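Local coordinates for period circadian protein homolog 2 (Mus musculus, PDB 3GDI), which serves as a component of the mammalian circadian clock and probably regulates transcription, using tandem PAS domains for protein-protein interaction, at residues V151-E156 against E275-A280; V202-S207 against I232-R237. All blocks are in the same frame, centred on the assembly; numbering follows the deposited sequence.

Interaction 1 of 2, residues V151-E156 against E275-A280; sequences VHSGYE and EDVFAA
S153 sets its OG opposite its own backbone N (chi1 166°), which swings the hydroxyl onto the carbonyl O of E275; F278 instead keeps CG beside its N (chi1 -69°), and the ring presents an edge to the backbone of H152 and S153. The hydroxyl donates to E275 O, though the modelled 2.4 Å between S153 OG and E275 O is too short to be taken literally. The same OG accepts from Y155 N at 3.3 Å; serine suits the place because a short hydroxyl can donate and accept at once. That second bond makes an ST turn inside a type I turn from S153 to E156. On the other segment D276 OD1 takes F278 N at 3.0 Å, an Asx turn opening a type I turn to A279, the short aspartate carboxylate being well placed for the N two residues on. The two turns join the linker between the tandem PAS domains to the chain following the last strand of the second domain. Apolar groups fill in: V151 CG1 meets F278 CZ at 3.9 Å, the side chains nearly perpendicular, and Y155 brings a ring edge to V277 while its OH bonds L187 O. E275 is long enough to pass Y155 O and reach a salt bridge with R159, and an alanine here would probably leave R159 without this carboxylate. Y155 O and E275 OE2 lie 2.8 Å apart, two unbonded acceptors whose approach R159's charge may help offset.

Interaction 2 of 2, residues V202-S207 against I232-R237; sequences VQLHPS and IRFRTR
Q203 and H205 reach the edge of strand 227-235 through their backbones, with L204 between them bridged to F234. R235 N donates to Q203 O at 2.7 Å, almost straight at 169°, and H205 N donates to R233 O at 3.1 Å. R233 N is taken by the carboxylate of D208, so three polar groups along this strand edge have partners, while I232 and F234 turn their backbones to the neighbouring strand 241-252.

V202 O, a carbonyl near the end of a short helix, is served by several donors. R235 NH1 approaches V202 O at 3.3 Å from above the carbonyl plane, a skewed bond, and water 1 donates to V202 O at 3.2 Å while accepting from R235 NE; R209 adds a weak bond. With chi1 at -177°, R235 sends its chain toward the helix, and the bent chain brings NH1 to V202 O; NH2 also forms a salt bridge with E286. Long and many-handed, arginine suits a place with this many acceptors.

The guanidinium of R233 lies flat on the ring of H205, planes 1° apart and centres 3.6 Å apart, a parallel stack that a flat group such as guanidinium can make, while Y241 also meets the imidazole. Beside these bonds, Q203 CB lies over one face of the F234 ring, a CH-pi contact 3.8 Å from its centroid, and L204 CD1 touches F234 CD1 at 3.9 Å. The contact thus ties the helical connection between strands 177-180 and 227-235 to the edge of a five-stranded antiparallel sheet ordered 2-1-5-4-3, the topology of the PAS fold.

How the interactions relate
The centres of the two interactions lie about 17 Å apart, and their segments come along the chain in the order 151-156, 202-207, 232-237, 275-280, so that interaction 2 falls between the two halves of interaction 1. Interaction 2 ties the helical region of the second PAS domain to the edge strand 227-235 of its sheet. Interaction 1 joins the chain entering that domain from the first PAS sheet to the chain leaving it after strand 259-268. They meet directly, V277 CG2 packing on T236 CB at 3.5 Å and R237 lying against the turn at 277-279. The interdomain linker thus touches residues 275-280, which in turn touch the end of the second domain's edge strand.

Interaction 1 of 2, residues V151-E156 against E275-A280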
ATOM      1  N   VAL A 151     -19.292  -7.620  10.546  1.00 65.88           N
ATOM      2  CA  VAL A 151     -19.500  -7.942   9.138  1.00 64.41           C
ATOM      3  C   VAL A 151     -20.037  -9.356   8.933  1.00 64.98           C
ATOM      4  O   VAL A 151     -19.577 -10.310   9.567  1.00 64.42           O
ATOM      5  CB  VAL A 151     -18.188  -7.788   8.341  1.00 64.33           C
ATOM      6  CG1 VAL A 151     -18.392  -8.231   6.904  1.00 64.09           C
ATOM      7  CG2 VAL A 151     -17.730  -6.341   8.373  1.00 64.37           C
ATOM      8  N   HIS A 152     -21.011  -9.481   8.034  1.00 65.87           N
ATOM      9  CA  HIS A 152     -21.626 -10.773   7.734  1.00 65.27           C
ATOM     10  C   HIS A 152     -21.370 -11.280   6.322  1.00 63.29           C
ATOM     11  O   HIS A 152     -21.367 -10.514   5.357  1.00 62.50           O
ATOM     12  CB  HIS A 152     -23.141 -10.716   7.969  1.00 66.28           C
ATOM     13  CG  HIS A 152     -23.511 -10.580   9.408  1.00 67.72           C
ATOM     14  ND1 HIS A 152     -23.698  -9.357  10.015  1.00 67.85           N
ATOM     15  CD2 HIS A 152     -23.648 -11.511  10.382  1.00 67.84           C
ATOM     16  CE1 HIS A 152     -23.930  -9.541  11.303  1.00 68.34           C
ATOM     17  NE2 HIS A 152     -23.903 -10.838  11.552  1.00 68.19           N
ATOM     18  N   SER A 153     -21.159 -12.585   6.218  1.00 61.18           N
ATOM     19  CA  SER A 153     -20.930 -13.220   4.938  1.00 59.20           C
ATOM     20  C   SER A 153     -22.090 -12.877   4.016  1.00 59.42           C
ATOM     21  O   SER A 153     -23.246 -13.106   4.361  1.00 60.39           O
ATOM     22  CB  SER A 153     -20.855 -14.726   5.119  1.00 57.77           C
ATOM     23  OG  SER A 153     -20.948 -15.370   3.868  1.00 59.04           O
ATOM     24  N   GLY A 154     -21.787 -12.325   2.846  1.00 58.55           N
ATOM     25  CA  GLY A 154     -22.842 -11.967   1.912  1.00 58.98           C
ATOM     26  C   GLY A 154     -23.596 -13.152   1.328  1.00 58.13           C
ATOM     27  O   GLY A 154     -24.497 -12.971   0.511  1.00 59.05           O
ATOM     28  N   TYR A 155     -23.236 -14.363   1.740  1.00 57.97           N
ATOM     29  CA  TYR A 155     -23.897 -15.563   1.240  1.00 59.46           C
ATOM     30  C   TYR A 155     -24.871 -16.149   2.262  1.00 61.57           C
ATOM     31  O   TYR A 155     -25.321 -17.287   2.122  1.00 61.48           O
ATOM     32  CB  TYR A 155     -22.862 -16.626   0.852  1.00 56.46           C
ATOM     33  CG  TYR A 155     -21.815 -16.127  -0.112  1.00 54.98           C
ATOM     34  CD1 TYR A 155     -20.512 -15.862   0.316  1.00 53.98           C
ATOM     35  CD2 TYR A 155     -22.132 -15.883  -1.445  1.00 54.29           C
ATOM     36  CE1 TYR A 155     -19.553 -15.364  -0.567  1.00 52.97           C
ATOM     37  CE2 TYR A 155     -21.179 -15.383  -2.335  1.00 52.77           C
ATOM     38  CZ  TYR A 155     -19.898 -15.127  -1.888  1.00 50.53           C
ATOM     39  OH  TYR A 155     -18.969 -14.634  -2.766  1.00 50.77           O
ATOM     40  N   GLU A 156     -25.195 -15.375   3.294  1.00 63.30           N
ATOM     41  CA  GLU A 156     -26.126 -15.843   4.313  1.00 65.58           C
ATOM     42  C   GLU A 156     -27.035 -14.715   4.811  1.00 67.63           C
ATOM     43  O   GLU A 156     -26.592 -13.584   5.013  1.00 68.94           O
ATOM     44  CB  GLU A 156     -25.358 -16.473   5.481  1.00 64.03           C
ATOM     45  CG  GLU A 156     -24.587 -15.494   6.342  1.00 64.45           C
ATOM     46  CD  GLU A 156     -23.731 -16.188   7.382  1.00 65.45           C
ATOM     47  OE1 GLU A 156     -23.214 -15.495   8.287  1.00 67.96           O
ATOM     48  OE2 GLU A 156     -23.564 -17.424   7.296  1.00 64.94           O
ATOM     49  N   GLU A 275     -21.740 -21.260   3.142  1.00 70.02           N
ATOM     50  CA  GLU A 275     -22.081 -19.846   3.229  1.00 69.77           C
ATOM     51  C   GLU A 275     -21.264 -18.955   4.157  1.00 68.75           C
ATOM     52  O   GLU A 275     -21.189 -17.749   3.928  1.00 68.38           O
ATOM     53  CB  GLU A 275     -23.564 -19.699   3.565  1.00 71.91           C
ATOM     54  CG  GLU A 275     -24.473 -20.305   2.515  1.00 75.87           C
ATOM     55  CD  GLU A 275     -25.943 -20.171   2.859  1.00 78.94           C
ATOM     56  OE1 GLU A 275     -26.337 -20.564   3.984  1.00 79.78           O
ATOM     57  OE2 GLU A 275     -26.703 -19.677   1.997  1.00 80.04           O
ATOM     58  N   ASP A 276     -20.669 -19.510   5.207  1.00 68.68           N
ATOM     59  CA  ASP A 276     -19.865 -18.675   6.103  1.00 68.41           C
ATOM     60  C   ASP A 276     -18.477 -18.587   5.492  1.00 67.09           C
ATOM     61  O   ASP A 276     -17.640 -19.476   5.673  1.00 67.16           O
ATOM     62  CB  ASP A 276     -19.765 -19.276   7.503  1.00 69.68           C
ATOM     63  CG  ASP A 276     -19.143 -18.314   8.496  1.00 72.25           C
ATOM     64  OD1 ASP A 276     -18.213 -17.573   8.103  1.00 72.59           O
ATOM     65  OD2 ASP A 276     -19.574 -18.300   9.668  1.00 74.09           O
ATOM     66  N   VAL A 277     -18.237 -17.504   4.767  1.00 64.50           N
ATOM     67  CA  VAL A 277     -16.973 -17.318   4.086  1.00 62.31           C
ATOM     68  C   VAL A 277     -15.812 -16.921   5.007  1.00 63.30           C
ATOM     69  O   VAL A 277     -14.649 -16.947   4.599  1.00 63.42           O
ATOM     70  CB  VAL A 277     -17.152 -16.297   2.952  1.00 59.55           C
ATOM     71  CG1 VAL A 277     -17.270 -14.895   3.514  1.00 56.71           C
ATOM     72  CG2 VAL A 277     -16.028 -16.430   1.965  1.00 59.98           C
ATOM     73  N   PHE A 278     -16.123 -16.584   6.256  1.00 64.06           N
ATOM     74  CA  PHE A 278     -15.093 -16.198   7.219  1.00 65.30           C
ATOM     75  C   PHE A 278     -14.506 -17.370   8.002  1.00 67.48           C
ATOM     76  O   PHE A 278     -13.450 -17.237   8.630  1.00 68.36           O
ATOM     77  CB  PHE A 278     -15.640 -15.150   8.186  1.00 61.64           C
ATOM     78  CG  PHE A 278     -15.888 -13.824   7.540  1.00 60.11           C
ATOM     79  CD1 PHE A 278     -14.824 -13.066   7.064  1.00 56.87           C
ATOM     80  CD2 PHE A 278     -17.185 -13.361   7.347  1.00 57.33           C
ATOM     81  CE1 PHE A 278     -15.040 -11.870   6.397  1.00 56.43           C
ATOM     82  CE2 PHE A 278     -17.413 -12.166   6.683  1.00 59.53           C
ATOM     83  CZ  PHE A 278     -16.332 -11.415   6.203  1.00 58.39           C
ATOM     84  N   ALA A 279     -15.183 -18.514   7.963  1.00 68.38           N
ATOM     85  CA  ALA A 279     -14.700 -19.702   8.659  1.00 69.42           C
ATOM     86  C   ALA A 279     -13.283 -19.998   8.178  1.00 71.51           C
ATOM     87  O   ALA A 279     -12.795 -19.359   7.245  1.00 72.24           O
ATOM     88  CB  ALA A 279     -15.610 -20.879   8.364  1.00 67.71           C
ATOM     89  N   ALA A 280     -12.622 -20.964   8.810  1.00 74.14           N
ATOM     90  CA  ALA A 280     -11.262 -21.328   8.428  1.00 76.18           C
ATOM     91  C   ALA A 280     -11.270 -22.564   7.537  1.00 79.08           C
ATOM     92  O   ALA A 280     -12.209 -23.353   7.576  1.00 78.22           O
ATOM     93  CB  ALA A 280     -10.434 -21.591   9.667  1.00 76.26           C
TER

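Interaction 2 of 2, residues V202-S207 against I232-R237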
ATOM      1  N   VAL A 202      -2.016 -16.980  -6.686  1.00 42.64           N
ATOM      2  CA  VAL A 202      -2.182 -17.947  -5.613  1.00 44.41           C
ATOM      3  C   VAL A 202      -3.661 -18.160  -5.288  1.00 45.86           C
ATOM      4  O   VAL A 202      -4.095 -19.291  -5.051  1.00 48.24           O
ATOM      5  CB  VAL A 202      -1.362 -17.503  -4.355  1.00 45.25           C
ATOM      6  CG1 VAL A 202      -2.049 -17.898  -3.066  1.00 42.94           C
ATOM      7  CG2 VAL A 202      -0.003 -18.158  -4.404  1.00 46.20           C
ATOM      8  N   GLN A 203      -4.439 -17.084  -5.309  1.00 45.52           N
ATOM      9  CA  GLN A 203      -5.867 -17.169  -5.017  1.00 45.65           C
ATOM     10  C   GLN A 203      -6.680 -17.813  -6.132  1.00 45.66           C
ATOM     11  O   GLN A 203      -7.827 -18.182  -5.925  1.00 50.15           O
ATOM     12  CB  GLN A 203      -6.437 -15.780  -4.753  1.00 44.64           C
ATOM     13  CG  GLN A 203      -5.789 -15.056  -3.605  1.00 45.20           C
ATOM     14  CD  GLN A 203      -5.851 -15.842  -2.318  1.00 43.88           C
ATOM     15  OE1 GLN A 203      -6.844 -16.499  -2.026  1.00 47.70           O
ATOM     16  NE2 GLN A 203      -4.793 -15.762  -1.529  1.00 45.61           N
ATOM     17  N   LEU A 204      -6.109 -17.940  -7.318  1.00 44.40           N
ATOM     18  CA  LEU A 204      -6.857 -18.531  -8.417  1.00 43.70           C
ATOM     19  C   LEU A 204      -6.781 -20.045  -8.400  1.00 44.24           C
ATOM     20  O   LEU A 204      -5.814 -20.620  -7.914  1.00 46.84           O
ATOM     21  CB  LEU A 204      -6.338 -18.002  -9.763  1.00 43.76           C
ATOM     22  CG  LEU A 204      -7.017 -16.782 -10.395  1.00 43.84           C
ATOM     23  CD1 LEU A 204      -7.104 -15.616  -9.435  1.00 41.86           C
ATOM     24  CD2 LEU A 204      -6.223 -16.385 -11.607  1.00 45.84           C
ATOM     25  N   HIS A 205      -7.813 -20.697  -8.921  1.00 43.82           N
ATOM     26  CA  HIS A 205      -7.817 -22.140  -8.976  1.00 45.65           C
ATOM     27  C   HIS A 205      -6.636 -22.528  -9.854  1.00 46.63           C
ATOM     28  O   HIS A 205      -6.363 -21.870 -10.854  1.00 45.10           O
ATOM     29  CB  HIS A 205      -9.118 -22.652  -9.604  1.00 47.56           C
ATOM     30  CG  HIS A 205      -9.202 -24.146  -9.681  1.00 50.33           C
ATOM     31  ND1 HIS A 205     -10.118 -24.877  -8.955  1.00 49.99           N
ATOM     32  CD2 HIS A 205      -8.436 -25.049 -10.342  1.00 50.37           C
ATOM     33  CE1 HIS A 205      -9.908 -26.165  -9.160  1.00 50.72           C
ATOM     34  NE2 HIS A 205      -8.893 -26.297  -9.996  1.00 52.66           N
ATOM     35  N   PRO A 206      -5.913 -23.598  -9.488  1.00 47.96           N
ATOM     36  CA  PRO A 206      -4.760 -24.037 -10.283  1.00 49.12           C
ATOM     37  C   PRO A 206      -5.025 -24.251 -11.778  1.00 50.46           C
ATOM     38  O   PRO A 206      -4.106 -24.195 -12.585  1.00 51.32           O
ATOM     39  CB  PRO A 206      -4.297 -25.316  -9.562  1.00 48.45           C
ATOM     40  CG  PRO A 206      -5.478 -25.731  -8.719  1.00 48.13           C
ATOM     41  CD  PRO A 206      -6.050 -24.411  -8.270  1.00 48.02           C
ATOM     42  N   SER A 207      -6.276 -24.484 -12.156  1.00 52.93           N
ATOM     43  CA  SER A 207      -6.604 -24.691 -13.569  1.00 53.83           C
ATOM     44  C   SER A 207      -6.974 -23.397 -14.300  1.00 53.87           C
ATOM     45  O   SER A 207      -7.185 -23.404 -15.509  1.00 53.34           O
ATOM     46  CB  SER A 207      -7.754 -25.691 -13.710  1.00 53.87           C
ATOM     47  OG  SER A 207      -7.406 -26.940 -13.139  1.00 59.60           O
ATOM     48  N   ILE A 232     -13.798 -17.536 -13.989  1.00 45.88           N
ATOM     49  CA  ILE A 232     -12.520 -17.673 -13.324  1.00 43.90           C
ATOM     50  C   ILE A 232     -12.916 -18.069 -11.908  1.00 43.04           C
ATOM     51  O   ILE A 232     -13.894 -17.551 -11.376  1.00 42.83           O
ATOM     52  CB  ILE A 232     -11.742 -16.318 -13.297  1.00 44.25           C
ATOM     53  CG1 ILE A 232     -10.952 -16.125 -14.596  1.00 44.06           C
ATOM     54  CG2 ILE A 232     -10.791 -16.273 -12.114  1.00 40.62           C
ATOM     55  CD1 ILE A 232      -9.734 -17.012 -14.702  1.00 44.62           C
ATOM     56  N   ARG A 233     -12.187 -19.000 -11.309  1.00 43.47           N
ATOM     57  CA  ARG A 233     -12.489 -19.412  -9.950  1.00 44.32           C
ATOM     58  C   ARG A 233     -11.488 -18.779  -9.000  1.00 44.96           C
ATOM     59  O   ARG A 233     -10.287 -18.839  -9.224  1.00 46.87           O
ATOM     60  CB  ARG A 233     -12.481 -20.931  -9.850  1.00 43.76           C
ATOM     61  CG  ARG A 233     -13.767 -21.532 -10.394  1.00 45.15           C
ATOM     62  CD  ARG A 233     -13.704 -23.029 -10.477  1.00 48.54           C
ATOM     63  NE  ARG A 233     -12.626 -23.456 -11.362  1.00 52.49           N
ATOM     64  CZ  ARG A 233     -12.322 -24.724 -11.616  1.00 55.34           C
ATOM     65  NH1 ARG A 233     -13.020 -25.703 -11.050  1.00 54.05           N
ATOM     66  NH2 ARG A 233     -11.315 -25.014 -12.439  1.00 56.17           N
ATOM     67  N   PHE A 234     -12.003 -18.156  -7.947  1.00 44.91           N
ATOM     68  CA  PHE A 234     -11.196 -17.456  -6.952  1.00 44.63           C
ATOM     69  C   PHE A 234     -11.397 -18.111  -5.577  1.00 47.83           C
ATOM     70  O   PHE A 234     -12.539 -18.326  -5.152  1.00 48.73           O
ATOM     71  CB  PHE A 234     -11.658 -16.003  -6.901  1.00 42.87           C
ATOM     72  CG  PHE A 234     -10.701 -15.077  -6.219  1.00 43.20           C
ATOM     73  CD1 PHE A 234      -9.847 -14.263  -6.973  1.00 42.57           C
ATOM     74  CD2 PHE A 234     -10.660 -14.994  -4.830  1.00 39.44           C
ATOM     75  CE1 PHE A 234      -8.964 -13.375  -6.352  1.00 41.06           C
ATOM     76  CE2 PHE A 234      -9.780 -14.112  -4.200  1.00 41.25           C
ATOM     77  CZ  PHE A 234      -8.931 -13.299  -4.963  1.00 40.29           C
ATOM     78  N   ARG A 235     -10.305 -18.418  -4.880  1.00 47.16           N
ATOM     79  CA  ARG A 235     -10.402 -19.051  -3.572  1.00 49.00           C
ATOM     80  C   ARG A 235     -10.776 -18.093  -2.446  1.00 50.88           C
ATOM     81  O   ARG A 235     -10.254 -16.981  -2.354  1.00 53.01           O
ATOM     82  CB  ARG A 235      -9.092 -19.749  -3.222  1.00 49.84           C
ATOM     83  CG  ARG A 235      -9.131 -20.493  -1.890  1.00 52.44           C
ATOM     84  CD  ARG A 235      -8.055 -21.573  -1.826  1.00 54.68           C
ATOM     85  NE  ARG A 235      -6.747 -21.051  -2.202  1.00 55.18           N
ATOM     86  CZ  ARG A 235      -6.061 -20.170  -1.483  1.00 56.78           C
ATOM     87  NH1 ARG A 235      -4.880 -19.740  -1.906  1.00 54.01           N
ATOM     88  NH2 ARG A 235      -6.553 -19.730  -0.331  1.00 59.44           N
ATOM     89  N   THR A 236     -11.684 -18.528  -1.580  1.00 49.97           N
ATOM     90  CA  THR A 236     -12.095 -17.687  -0.470  1.00 51.54           C
ATOM     91  C   THR A 236     -11.361 -18.106   0.800  1.00 53.03           C
ATOM     92  O   THR A 236     -10.568 -19.052   0.795  1.00 51.04           O
ATOM     93  CB  THR A 236     -13.618 -17.765  -0.227  1.00 50.85           C
ATOM     94  OG1 THR A 236     -13.948 -19.014   0.392  1.00 50.33           O
ATOM     95  CG2 THR A 236     -14.373 -17.649  -1.545  1.00 49.56           C
ATOM     96  N   ARG A 237     -11.646 -17.393   1.885  1.00 54.79           N
ATOM     97  CA  ARG A 237     -11.022 -17.630   3.179  1.00 56.44           C
ATOM     98  C   ARG A 237     -11.246 -19.049   3.693  1.00 55.87           C
ATOM     99  O   ARG A 237     -10.367 -19.615   4.329  1.00 54.34           O
ATOM    100  CB  ARG A 237     -11.564 -16.613   4.193  1.00 60.48           C
ATOM    101  CG  ARG A 237     -10.900 -16.619   5.567  1.00 64.74           C
ATOM    102  CD  ARG A 237      -9.451 -16.183   5.478  1.00 70.31           C
ATOM    103  NE  ARG A 237      -8.946 -15.615   6.730  1.00 75.80           N
ATOM    104  CZ  ARG A 237      -8.944 -16.242   7.906  1.00 78.42           C
ATOM    105  NH1 ARG A 237      -9.426 -17.475   8.017  1.00 79.42           N
ATOM    106  NH2 ARG A 237      -8.447 -15.633   8.978  1.00 77.80           N
TER
HETATM  107  O   HOH W   1      -5.533 -22.166  -4.988  1.00 49.69           O